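Local coordinates for protein alpha-11 giardin (Giardia intestinalis, PDB 2II2) that binds calcium as an annexin, probably docking on acidic phospholipid membranes, and may take part in the parasite's attachment and cytoskeletal remodelling, at residues G7-E12 with V26-R31; E39-F44 with L50-F55; I103-E108 with H226-A231; I132-T135 with S139-C142; R234-A239 with D265-A270. All coordinates share one frame; numbering follows the deposited sequence.

Interaction 1: G7-E12 with V26-R31; sequences GDAIPE and VTFTSR
E12 and R31 reach toward each other from opposite directions and join in a two-pronged salt bridge between helix 9-18 and R31, just beyond helix 22-29. R31 NH1 donates to the syn side of E12 OE1 over 2.8 Å, at an N-H...O angle of 165°. The second prong, R31 NH2 to E12 OE2, is modelled at 2.4 Å, a length too short to be taken literally. The carboxylate and guanidinium planes stay 35° apart. Glutamate suits this place because it is long enough to span the gap when extended, as here, with CG anti to the backbone N (chi1 -180°).

Behind the ion pair lies F28. Its CD1 sits 3.4 Å from the guanidinium plane of R31, toward the rim, while its CE1 lies 3.6 Å from E12 OE1, which approaches the ring edge in plane. A9, small enough to let the ring close in, touches it with CB, 4.0 Å from F28 CE1. Farther out, V13 and I16 of helix 9-18, W32 and W73 pack on F28. An aromatic core screened by a charged pair at its rim joins the first two helices of this all-helical annexin fold.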
# COMPACT_ATOMS: atom_id res chain seq x y z
N GLY A 7 23.09 -15.84 16.37
CA GLY A 7 23.76 -15.61 17.64
C GLY A 7 24.63 -14.37 17.69
O GLY A 7 24.67 -13.71 18.71
N ASP A 8 25.35 -14.09 16.60
CA ASP A 8 26.16 -12.88 16.54
C ASP A 8 25.32 -11.67 16.14
O ASP A 8 25.56 -10.55 16.58
CB ASP A 8 27.33 -13.03 15.58
CG ASP A 8 28.28 -14.12 16.01
OD1 ASP A 8 28.60 -14.19 17.22
OD2 ASP A 8 28.70 -14.92 15.13
N ALA A 9 24.33 -11.92 15.30
CA ALA A 9 23.51 -10.84 14.80
C ALA A 9 22.64 -10.18 15.86
O ALA A 9 22.38 -8.99 15.77
CB ALA A 9 22.67 -11.34 13.66
N ILE A 10 22.21 -10.92 16.88
CA ILE A 10 21.37 -10.36 17.94
C ILE A 10 22.08 -9.25 18.73
O ILE A 10 21.56 -8.14 18.79
CB ILE A 10 20.82 -11.49 18.84
CG1 ILE A 10 19.72 -12.23 18.08
CG2 ILE A 10 20.26 -10.97 20.13
CD1 ILE A 10 19.39 -13.57 18.62
N PRO A 11 23.26 -9.54 19.30
CA PRO A 11 23.97 -8.44 19.96
C PRO A 11 24.36 -7.31 18.99
O PRO A 11 24.41 -6.14 19.37
CB PRO A 11 25.21 -9.12 20.58
CG PRO A 11 25.30 -10.43 19.97
CD PRO A 11 23.96 -10.83 19.47
N GLU A 12 24.66 -7.67 17.75
CA GLU A 12 25.02 -6.68 16.72
C GLU A 12 23.90 -5.66 16.54
O GLU A 12 24.14 -4.44 16.60
CB GLU A 12 25.32 -7.39 15.40
CG GLU A 12 25.72 -6.46 14.26
CD GLU A 12 25.92 -7.18 12.94
OE1 GLU A 12 25.54 -8.36 12.80
OE2 GLU A 12 26.45 -6.53 12.02
N VAL A 26 20.00 0.16 8.39
CA VAL A 26 19.64 -0.14 7.00
C VAL A 26 20.48 -1.29 6.43
O VAL A 26 19.94 -2.25 5.88
CB VAL A 26 19.78 1.09 6.10
CG1 VAL A 26 19.58 0.79 4.64
CG2 VAL A 26 18.79 2.18 6.53
N THR A 27 21.79 -1.19 6.58
CA THR A 27 22.66 -2.23 6.04
C THR A 27 22.46 -3.56 6.75
O THR A 27 22.50 -4.63 6.13
CB THR A 27 24.12 -1.78 6.04
OG1 THR A 27 24.55 -1.54 7.37
CG2 THR A 27 24.27 -0.51 5.24
N PHE A 28 22.26 -3.52 8.07
CA PHE A 28 21.95 -4.74 8.81
C PHE A 28 20.69 -5.43 8.28
O PHE A 28 20.64 -6.66 8.07
CB PHE A 28 21.81 -4.44 10.31
CG PHE A 28 21.45 -5.66 11.12
CD1 PHE A 28 22.43 -6.52 11.61
CD2 PHE A 28 20.13 -5.97 11.36
CE1 PHE A 28 22.09 -7.64 12.35
CE2 PHE A 28 19.76 -7.10 12.06
CZ PHE A 28 20.75 -7.94 12.56
N THR A 29 19.65 -4.63 8.07
CA THR A 29 18.36 -5.15 7.65
C THR A 29 18.46 -5.82 6.28
O THR A 29 17.77 -6.79 6.02
CB THR A 29 17.30 -4.06 7.68
OG1 THR A 29 17.17 -3.60 9.03
CG2 THR A 29 15.94 -4.56 7.21
N SER A 30 19.36 -5.30 5.44
CA SER A 30 19.51 -5.79 4.07
C SER A 30 19.93 -7.27 3.99
O SER A 30 19.79 -7.92 2.93
CB SER A 30 20.54 -4.94 3.31
OG SER A 30 21.87 -5.34 3.64
N ARG A 31 20.44 -7.82 5.09
CA ARG A 31 21.01 -9.16 5.06
C ARG A 31 20.01 -10.28 5.02
O ARG A 31 20.38 -11.39 4.67
CB ARG A 31 21.88 -9.37 6.30
CG ARG A 31 23.06 -8.48 6.39
CD ARG A 31 23.94 -8.95 7.51
NE ARG A 31 24.59 -7.80 8.10
CZ ARG A 31 25.01 -7.76 9.35
NH1 ARG A 31 24.87 -8.83 10.13
NH2 ARG A 31 25.59 -6.66 9.79

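Interaction 2: E39-F44 with L50-F55; sequences ELRTQF and LEFIAF
The F44-F52 pair carries the aromatic part of the contact. F52 turns its edge to the face of F44 in a T-shaped stack, ring centroids 5.1 Å apart and planes at 87°. F52 CD1 stands over the centre of the F44 ring. In both residues CB points toward the other segment, and CG, anti to the backbone N, extends the ring from it. F55 CD2 touches F44 CZ at 3.8 Å, and L50 brings its carbonyl oxygen to the edge of F44, 3.3 Å from CD2.

Aliphatic contact comes from R41, whose CG lies 3.8 Å from F52 CD2 and whose CD rests near I53 CG1; the aliphatic part of a long arginine can lie beside the ring while its charged end reaches on to water.

Polar links run through water. One water accepts from F52 N and donates to R41 O; another accepts from R41 NH1 and donates to E51 OE2, 2.5 Å away. E51 is also the N-cap of helix 52-59, accepting from I53 N and A54 N.

Helix 34-48 thus packs against the start of helix 52-59, with I10 and V13 of helix 9-18 touching F44, and W73 of helix 64-73 meeting F52.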
# COMPACT_ATOMS: atom_id res chain seq x y z
N GLU A 39 12.48 -15.31 12.02
CA GLU A 39 13.32 -16.12 12.93
C GLU A 39 14.22 -15.26 13.82
O GLU A 39 14.37 -15.53 15.01
CB GLU A 39 14.17 -17.11 12.14
CG GLU A 39 13.36 -18.25 11.54
CD GLU A 39 14.19 -19.29 10.80
OE1 GLU A 39 15.35 -19.02 10.38
OE2 GLU A 39 13.68 -20.42 10.64
N LEU A 40 14.81 -14.22 13.23
CA LEU A 40 15.69 -13.35 13.98
C LEU A 40 14.90 -12.65 15.09
O LEU A 40 15.37 -12.57 16.22
CB LEU A 40 16.33 -12.35 13.03
CG LEU A 40 17.42 -11.46 13.61
CD1 LEU A 40 18.36 -11.06 12.47
CD2 LEU A 40 16.85 -10.20 14.27
N ARG A 41 13.70 -12.16 14.79
CA ARG A 41 12.91 -11.50 15.85
C ARG A 41 12.60 -12.47 16.99
O ARG A 41 12.65 -12.12 18.16
CB ARG A 41 11.62 -10.88 15.30
CG ARG A 41 11.86 -9.73 14.36
CD ARG A 41 10.58 -9.02 14.03
NE ARG A 41 9.65 -9.82 13.25
CZ ARG A 41 8.43 -10.16 13.63
NH1 ARG A 41 7.95 -9.82 14.82
NH2 ARG A 41 7.66 -10.83 12.79
N THR A 42 12.28 -13.70 16.64
CA THR A 42 11.98 -14.70 17.66
C THR A 42 13.15 -14.97 18.58
O THR A 42 13.03 -14.93 19.81
CB THR A 42 11.51 -16.02 17.01
OG1 THR A 42 10.31 -15.74 16.28
CG2 THR A 42 11.22 -17.13 18.06
N GLN A 43 14.31 -15.16 17.98
CA GLN A 43 15.51 -15.42 18.75
C GLN A 43 15.94 -14.18 19.53
O GLN A 43 16.45 -14.29 20.66
CB GLN A 43 16.65 -15.89 17.85
CG GLN A 43 16.51 -17.31 17.29
CD GLN A 43 17.86 -17.98 16.98
OE1 GLN A 43 17.91 -18.97 16.24
NE2 GLN A 43 18.94 -17.46 17.54
N PHE A 44 15.77 -13.00 18.93
CA PHE A 44 16.12 -11.75 19.61
C PHE A 44 15.37 -11.64 20.92
O PHE A 44 15.97 -11.32 21.98
CB PHE A 44 15.80 -10.56 18.71
CG PHE A 44 16.19 -9.24 19.28
CD1 PHE A 44 17.41 -8.64 18.96
CD2 PHE A 44 15.31 -8.56 20.12
CE1 PHE A 44 17.76 -7.40 19.48
CE2 PHE A 44 15.67 -7.32 20.65
CZ PHE A 44 16.90 -6.75 20.33
N LEU A 50 13.49 -8.75 25.07
CA LEU A 50 12.86 -7.59 24.44
C LEU A 50 12.18 -8.01 23.16
O LEU A 50 12.78 -8.68 22.31
CB LEU A 50 13.92 -6.53 24.11
CG LEU A 50 14.81 -6.06 25.26
CD1 LEU A 50 16.08 -5.39 24.77
CD2 LEU A 50 14.04 -5.18 26.23
N GLU A 51 10.92 -7.63 23.01
CA GLU A 51 10.23 -7.74 21.73
C GLU A 51 10.86 -6.81 20.71
O GLU A 51 11.02 -5.62 20.97
CB GLU A 51 8.74 -7.47 21.92
CG GLU A 51 7.88 -7.94 20.75
CD GLU A 51 7.73 -6.89 19.66
OE1 GLU A 51 7.38 -5.75 19.98
OE2 GLU A 51 7.93 -7.21 18.46
N PHE A 52 11.24 -7.34 19.55
CA PHE A 52 12.10 -6.60 18.64
C PHE A 52 11.51 -5.30 18.11
O PHE A 52 12.20 -4.30 18.09
CB PHE A 52 12.55 -7.49 17.48
CG PHE A 52 13.48 -6.79 16.51
CD1 PHE A 52 14.85 -6.70 16.77
CD2 PHE A 52 12.97 -6.19 15.35
CE1 PHE A 52 15.71 -6.04 15.89
CE2 PHE A 52 13.82 -5.51 14.46
CZ PHE A 52 15.20 -5.46 14.72
N ILE A 53 10.27 -5.34 17.65
CA ILE A 53 9.68 -4.19 16.99
C ILE A 53 9.48 -3.06 17.99
O ILE A 53 9.83 -1.93 17.71
CB ILE A 53 8.38 -4.57 16.23
CG1 ILE A 53 8.75 -5.59 15.15
CG2 ILE A 53 7.72 -3.30 15.66
CD1 ILE A 53 7.66 -5.97 14.24
N ALA A 54 8.97 -3.38 19.17
CA ALA A 54 8.79 -2.35 20.17
C ALA A 54 10.13 -1.73 20.58
O ALA A 54 10.23 -0.54 20.81
CB ALA A 54 8.04 -2.90 21.39
N PHE A 55 11.15 -2.57 20.69
CA PHE A 55 12.48 -2.07 21.05
C PHE A 55 13.03 -1.19 19.94
O PHE A 55 13.58 -0.15 20.22
CB PHE A 55 13.42 -3.24 21.34
CG PHE A 55 14.79 -2.82 21.82
CD1 PHE A 55 14.95 -2.17 23.03
CD2 PHE A 55 15.93 -3.12 21.07
CE1 PHE A 55 16.19 -1.77 23.48
CE2 PHE A 55 17.19 -2.72 21.51
CZ PHE A 55 17.34 -2.06 22.72
O HOH W 1 10.68 -10.18 19.01
O HOH W 2 9.10 -8.97 17.17

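Interaction 3: I103-E108 with H226-A231; sequences IATPDE and HYYNLA
Y228 reaches from helix 216-230 to the loop I103-T105, and its ring and hydroxyl make the contacts between the two segments. CB points toward the loop, and with CG anti to the backbone N (chi1 -174°) the ring carries on in that direction. The first touch is at CD1, which lies 3.7 Å from I103 CA. One atom farther along the ring, CE1 comes 3.6 Å from A104 N and 4.0 Å from the I103 branch methyl CG2. CZ is 3.8 Å from A104 N, and the tip, OH, stands 3.3 Å from A104 C, with T105 CG2 also beside it at 3.8 Å. The ring and hydroxyl therefore meet mainly backbone atoms, and the ring meets them obliquely. Tyrosine is long enough for this, and A104, whose small side chain points away, leaves its backbone accessible.

The loop is held in shape by a capping box at the start of helix 106-120. T105 OG1 accepts from E108 N over 3.0 Å, and E108 OE1 accepts in return from T105 N over 2.9 Å. Threonine places its hydroxyl between its own N and carbonyl carbon (chi1 62°), where it can face the first turn. I103 O accepts a further bond from R80 NH1.

The contact joins the loop before helix 106-120 to helix 216-230, while I103 also packs on H267 and on A235 and V236 of helix 232-244.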
# COMPACT_ATOMS: atom_id res chain seq x y z
N ILE A 103 -4.90 -3.81 -2.52
CA ILE A 103 -3.73 -4.53 -3.02
C ILE A 103 -3.61 -5.83 -2.25
O ILE A 103 -2.77 -6.00 -1.36
CB ILE A 103 -2.45 -3.66 -2.95
CG1 ILE A 103 -2.73 -2.29 -3.61
CG2 ILE A 103 -1.32 -4.36 -3.68
CD1 ILE A 103 -1.53 -1.37 -3.57
N ALA A 104 -4.51 -6.76 -2.60
CA ALA A 104 -4.70 -7.96 -1.78
C ALA A 104 -5.40 -9.02 -2.57
O ALA A 104 -6.43 -8.76 -3.20
CB ALA A 104 -5.51 -7.64 -0.53
N THR A 105 -4.83 -10.22 -2.54
CA THR A 105 -5.49 -11.39 -3.10
C THR A 105 -6.67 -11.80 -2.21
O THR A 105 -6.75 -11.37 -1.06
CB THR A 105 -4.52 -12.58 -3.15
OG1 THR A 105 -4.16 -12.90 -1.80
CG2 THR A 105 -3.27 -12.28 -3.96
N PRO A 106 -7.58 -12.64 -2.72
CA PRO A 106 -8.61 -13.14 -1.80
C PRO A 106 -8.06 -13.79 -0.53
O PRO A 106 -8.63 -13.62 0.54
CB PRO A 106 -9.37 -14.16 -2.65
CG PRO A 106 -9.17 -13.69 -4.07
CD PRO A 106 -7.77 -13.15 -4.09
N ASP A 107 -6.97 -14.54 -0.65
CA ASP A 107 -6.39 -15.18 0.53
C ASP A 107 -5.79 -14.16 1.50
O ASP A 107 -5.89 -14.33 2.71
CB ASP A 107 -5.34 -16.24 0.19
CG ASP A 107 -4.99 -17.10 1.40
OD1 ASP A 107 -5.91 -17.75 1.95
OD2 ASP A 107 -3.81 -17.09 1.83
N GLU A 108 -5.16 -13.09 0.97
CA GLU A 108 -4.62 -12.05 1.84
C GLU A 108 -5.77 -11.35 2.55
O GLU A 108 -5.65 -10.98 3.70
CB GLU A 108 -3.79 -11.04 1.06
CG GLU A 108 -2.42 -11.59 0.67
CD GLU A 108 -1.67 -10.73 -0.35
OE1 GLU A 108 -2.29 -9.99 -1.12
OE2 GLU A 108 -0.43 -10.86 -0.41
N HIS A 226 -8.19 -0.10 -10.22
CA HIS A 226 -8.02 -0.25 -11.67
C HIS A 226 -6.69 -0.93 -12.00
O HIS A 226 -6.64 -1.93 -12.70
CB HIS A 226 -8.09 1.16 -12.28
CG HIS A 226 -7.45 1.29 -13.62
ND1 HIS A 226 -7.98 0.72 -14.76
CD2 HIS A 226 -6.30 1.90 -13.98
CE1 HIS A 226 -7.16 0.99 -15.77
NE2 HIS A 226 -6.15 1.71 -15.33
N TYR A 227 -5.60 -0.36 -11.50
CA TYR A 227 -4.29 -0.91 -11.83
C TYR A 227 -4.07 -2.30 -11.28
O TYR A 227 -3.37 -3.08 -11.90
CB TYR A 227 -3.16 0.06 -11.44
CG TYR A 227 -2.95 1.16 -12.45
CD1 TYR A 227 -2.96 2.49 -12.08
CD2 TYR A 227 -2.71 0.85 -13.79
CE1 TYR A 227 -2.74 3.51 -13.03
CE2 TYR A 227 -2.49 1.86 -14.74
CZ TYR A 227 -2.50 3.18 -14.35
OH TYR A 227 -2.24 4.15 -15.30
N TYR A 228 -4.64 -2.60 -10.11
CA TYR A 228 -4.50 -3.92 -9.50
C TYR A 228 -4.99 -5.00 -10.46
O TYR A 228 -4.39 -6.06 -10.57
CB TYR A 228 -5.26 -3.99 -8.16
CG TYR A 228 -4.99 -5.31 -7.48
CD1 TYR A 228 -3.87 -5.46 -6.65
CD2 TYR A 228 -5.82 -6.39 -7.65
CE1 TYR A 228 -3.58 -6.68 -6.04
CE2 TYR A 228 -5.53 -7.62 -7.05
CZ TYR A 228 -4.41 -7.76 -6.23
OH TYR A 228 -4.11 -8.97 -5.64
N ASN A 229 -6.10 -4.69 -11.13
CA ASN A 229 -6.65 -5.61 -12.11
C ASN A 229 -5.70 -5.92 -13.28
O ASN A 229 -5.73 -7.00 -13.84
CB ASN A 229 -7.95 -5.11 -12.68
CG ASN A 229 -9.10 -5.17 -11.71
OD1 ASN A 229 -9.03 -5.86 -10.69
ND2 ASN A 229 -10.17 -4.45 -12.01
N LEU A 230 -4.94 -4.91 -13.68
CA LEU A 230 -3.96 -5.07 -14.75
C LEU A 230 -2.72 -5.84 -14.28
O LEU A 230 -2.27 -6.79 -14.96
CB LEU A 230 -3.61 -3.71 -15.34
CG LEU A 230 -4.77 -2.97 -16.03
CD1 LEU A 230 -4.35 -1.56 -16.48
CD2 LEU A 230 -5.39 -3.74 -17.19
N ALA A 231 -2.19 -5.49 -13.10
CA ALA A 231 -1.16 -6.28 -12.43
C ALA A 231 -1.04 -5.79 -11.00
O ALA A 231 -0.98 -4.60 -10.77
CB ALA A 231 0.20 -6.10 -13.09

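Interaction 4: I132-T135 with S139-C142; sequences IPLT and SYLC
I132 and S139 pack across a tight helix-loop-helix connection, in which the chain leaving helix 124-131 folds back on the first turns of helix 137-147. The closely packed part is the inner side. I132 CG2 lies 3.7 Å from S139 CB, and the other branch of I132 ends at CD1, 4.0 Å from C142 CB. A branched isoleucine can thus fill two places a turn apart on the helix, while F94 of helix 94-102 touches both I132 and C142. Serine is compact enough to let the loop come close: P133 O stands 3.1 Å from S139 CB.

The outer part is made by L134 and T135, both exposed, and the partly exposed Y140. L134 lays its CD2 over one face of the Y140 ring in a CH-pi contact, 3.9 Å from the centroid and 16° off the ring normal, while its CB comes near CZ and OH. T135 O takes the ring edge, in plane and 3.7 Å from Y140 CE1. Y140 also touches E176 and V179 of helix 175-184.

The polar join lies between these zones. S139 OG, also bonded to S136 O, accepts from T135 N over 2.9 Å at an N-H...O angle of 155°.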
# COMPACT_ATOMS: atom_id res chain seq x y z
N ILE A 132 -17.41 3.66 8.49
CA ILE A 132 -17.24 4.19 7.13
C ILE A 132 -18.59 4.29 6.43
O ILE A 132 -19.03 3.33 5.80
CB ILE A 132 -16.29 3.28 6.27
CG1 ILE A 132 -14.94 3.12 6.98
CG2 ILE A 132 -16.08 3.91 4.90
CD1 ILE A 132 -13.97 2.16 6.25
N PRO A 133 -19.25 5.45 6.56
CA PRO A 133 -20.51 5.66 5.83
C PRO A 133 -20.28 5.50 4.34
O PRO A 133 -19.20 5.82 3.82
CB PRO A 133 -20.87 7.11 6.16
CG PRO A 133 -20.21 7.35 7.48
CD PRO A 133 -18.91 6.61 7.39
N LEU A 134 -21.31 4.97 3.67
CA LEU A 134 -21.25 4.76 2.22
C LEU A 134 -21.70 5.97 1.45
O LEU A 134 -22.91 6.21 1.28
CB LEU A 134 -22.04 3.53 1.79
CG LEU A 134 -21.34 2.21 2.13
CD1 LEU A 134 -22.26 1.01 1.93
CD2 LEU A 134 -20.06 2.03 1.30
N THR A 135 -20.74 6.77 1.00
CA THR A 135 -21.05 8.01 0.30
C THR A 135 -20.18 8.06 -0.97
O THR A 135 -20.65 7.95 -2.10
CB THR A 135 -20.82 9.23 1.24
OG1 THR A 135 -19.48 9.20 1.76
CG2 THR A 135 -21.83 9.22 2.42
N SER A 139 -15.27 5.33 -0.00
CA SER A 139 -15.98 4.47 0.94
C SER A 139 -16.47 3.16 0.34
O SER A 139 -16.31 2.09 0.95
CB SER A 139 -17.12 5.22 1.61
OG SER A 139 -18.13 5.63 0.69
N TYR A 140 -17.05 3.24 -0.86
CA TYR A 140 -17.45 2.04 -1.56
C TYR A 140 -16.27 1.11 -1.82
O TYR A 140 -16.41 -0.10 -1.73
CB TYR A 140 -18.20 2.32 -2.87
CG TYR A 140 -19.63 2.65 -2.62
CD1 TYR A 140 -20.07 3.97 -2.58
CD2 TYR A 140 -20.55 1.64 -2.39
CE1 TYR A 140 -21.40 4.29 -2.32
CE2 TYR A 140 -21.90 1.95 -2.12
CZ TYR A 140 -22.30 3.28 -2.09
OH TYR A 140 -23.62 3.58 -1.82
N LEU A 141 -15.09 1.64 -2.15
CA LEU A 141 -13.92 0.79 -2.37
C LEU A 141 -13.62 -0.02 -1.12
O LEU A 141 -13.30 -1.20 -1.23
CB LEU A 141 -12.72 1.64 -2.75
CG LEU A 141 -12.70 2.12 -4.20
CD1 LEU A 141 -11.79 3.35 -4.35
CD2 LEU A 141 -12.24 0.97 -5.11
N CYS A 142 -13.71 0.62 0.05
CA CYS A 142 -13.39 -0.08 1.29
C CYS A 142 -14.31 -1.28 1.49
O CYS A 142 -13.87 -2.42 1.73
CB CYS A 142 -13.46 0.82 2.51
SG CYS A 142 -12.20 2.13 2.50

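Interaction 5: R234-A239 with D265-A270; sequences RAVAYA and DLHKFA
The backbones come closest at A237 and A270, where a type I turn from H267 to A270, closed by A270 N to H267 O, abuts helix 232-244. The intimacy suits alanine on both sides: A237 CB lies 3.4 Å from A270 O, and the two CB atoms are 4.4 Å apart.

V236 supplies the rest of the apolar contact by splitting its two methyls between different partners. CG1, anti to the backbone N (chi1 174°), meets A270 CB at 3.9 Å. CG2 points to H267 and lies 3.7 Å from CD2 of its imidazole, with CB and CG of the histidine just as near. H267 brings its ring here with CG anti to its carbonyl carbon, and L266 CB packs over one face, 3.8 Å above the ring plane. A beta-branched valine is well placed for this, since its two methyls can touch the alanine and the histidine at once.

Around this buried patch, I259 and F263 of helix 249-263 cover V236, and H273 and Y274 of helix 270-274 touch A237. The result is apolar packing of a helix-connecting turn against a neighbouring helix, within the C-terminal part of this all-helical annexin-family fold.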
# COMPACT_ATOMS: atom_id res chain seq x y z
N ARG A 234 1.57 -3.20 -10.50
CA ARG A 234 1.24 -1.94 -11.14
C ARG A 234 0.46 -1.03 -10.20
O ARG A 234 0.63 0.20 -10.22
CB ARG A 234 0.50 -2.20 -12.47
CG ARG A 234 0.45 -1.00 -13.37
CD ARG A 234 0.02 -1.42 -14.73
NE ARG A 234 0.05 -0.32 -15.67
CZ ARG A 234 -0.30 -0.41 -16.94
NH1 ARG A 234 -0.70 -1.57 -17.43
NH2 ARG A 234 -0.26 0.68 -17.71
N ALA A 235 -0.44 -1.61 -9.41
CA ALA A 235 -1.14 -0.84 -8.39
C ALA A 235 -0.14 -0.27 -7.39
O ALA A 235 -0.27 0.88 -6.99
CB ALA A 235 -2.15 -1.70 -7.66
N VAL A 236 0.84 -1.10 -7.00
CA VAL A 236 1.85 -0.64 -6.07
C VAL A 236 2.68 0.48 -6.69
O VAL A 236 2.95 1.49 -6.05
CB VAL A 236 2.75 -1.81 -5.62
CG1 VAL A 236 3.91 -1.32 -4.75
CG2 VAL A 236 1.94 -2.84 -4.86
N ALA A 237 3.08 0.31 -7.95
CA ALA A 237 3.84 1.36 -8.65
C ALA A 237 3.04 2.66 -8.69
O ALA A 237 3.61 3.74 -8.46
CB ALA A 237 4.17 0.93 -10.05
N TYR A 238 1.75 2.61 -9.03
CA TYR A 238 0.92 3.82 -9.07
C TYR A 238 0.86 4.48 -7.69
O TYR A 238 1.02 5.69 -7.58
CB TYR A 238 -0.50 3.47 -9.58
CG TYR A 238 -1.39 4.67 -9.45
CD1 TYR A 238 -1.44 5.65 -10.43
CD2 TYR A 238 -2.17 4.86 -8.31
CE1 TYR A 238 -2.23 6.77 -10.26
CE2 TYR A 238 -2.94 5.97 -8.11
CZ TYR A 238 -2.99 6.93 -9.08
OH TYR A 238 -3.77 8.04 -8.87
N ALA A 239 0.65 3.68 -6.65
CA ALA A 239 0.56 4.22 -5.31
C ALA A 239 1.88 4.90 -4.93
O ALA A 239 1.89 5.99 -4.32
CB ALA A 239 0.21 3.14 -4.32
N ASP A 265 8.52 -6.81 -0.77
CA ASP A 265 8.75 -8.20 -1.17
C ASP A 265 7.63 -8.73 -2.06
O ASP A 265 7.88 -9.33 -3.12
CB ASP A 265 8.86 -9.19 0.03
CG ASP A 265 10.15 -9.05 0.82
OD1 ASP A 265 11.25 -8.91 0.23
OD2 ASP A 265 10.06 -9.12 2.06
N LEU A 266 6.39 -8.54 -1.61
CA LEU A 266 5.25 -9.15 -2.30
C LEU A 266 5.13 -8.68 -3.73
O LEU A 266 4.68 -9.42 -4.62
CB LEU A 266 3.95 -8.84 -1.55
CG LEU A 266 3.74 -9.63 -0.28
CD1 LEU A 266 2.58 -9.00 0.46
CD2 LEU A 266 3.47 -11.12 -0.57
N HIS A 267 5.49 -7.41 -3.94
CA HIS A 267 5.37 -6.75 -5.24
C HIS A 267 6.70 -6.15 -5.66
O HIS A 267 6.76 -4.98 -6.10
CB HIS A 267 4.22 -5.76 -5.25
CG HIS A 267 2.94 -6.42 -4.89
ND1 HIS A 267 2.38 -7.43 -5.65
CD2 HIS A 267 2.19 -6.32 -3.77
CE1 HIS A 267 1.30 -7.89 -5.04
NE2 HIS A 267 1.16 -7.23 -3.89
N LYS A 268 7.74 -6.98 -5.53
CA LYS A 268 9.12 -6.59 -5.81
C LYS A 268 9.35 -5.99 -7.18
O LYS A 268 10.28 -5.22 -7.34
CB LYS A 268 10.07 -7.78 -5.59
CG LYS A 268 9.78 -8.96 -6.51
CD LYS A 268 10.72 -10.11 -6.26
CE LYS A 268 10.34 -11.37 -7.06
NZ LYS A 268 11.35 -12.49 -6.96
N PHE A 269 8.52 -6.34 -8.18
CA PHE A 269 8.66 -5.77 -9.51
C PHE A 269 7.87 -4.51 -9.76
O PHE A 269 7.68 -4.14 -10.92
CB PHE A 269 8.38 -6.81 -10.61
CG PHE A 269 9.32 -7.98 -10.58
CD1 PHE A 269 8.84 -9.26 -10.43
CD2 PHE A 269 10.69 -7.78 -10.69
CE1 PHE A 269 9.72 -10.35 -10.41
CE2 PHE A 269 11.57 -8.87 -10.68
CZ PHE A 269 11.08 -10.14 -10.50
N ALA A 270 7.44 -3.84 -8.70
CA ALA A 270 6.80 -2.54 -8.90
C ALA A 270 7.63 -1.62 -9.80
O ALA A 270 7.08 -0.82 -10.54
CB ALA A 270 6.52 -1.83 -7.57

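From the N terminus, interaction 1 closes the first loop, joining helix 9-18 to helix 22-29, and interaction 2 follows in series, joining helix 34-48 to helix 52-59. These two touch: I10 packs on Q43 and F44, and F28 on L40. Interaction 3 then closes by far the longest loop, from the start of helix 106-120 to helix 216-230, and interaction 4, a short local closure between the loop after helix 124-131 and helix 137-147, nests inside it. Interaction 5 opens after interaction 3 closes and ties helix 232-244 to the turn before helix 270-274. Interactions 3 and 5 touch through Y227 with R234 and Y238, and through Y228 with A235. None of the loops cross.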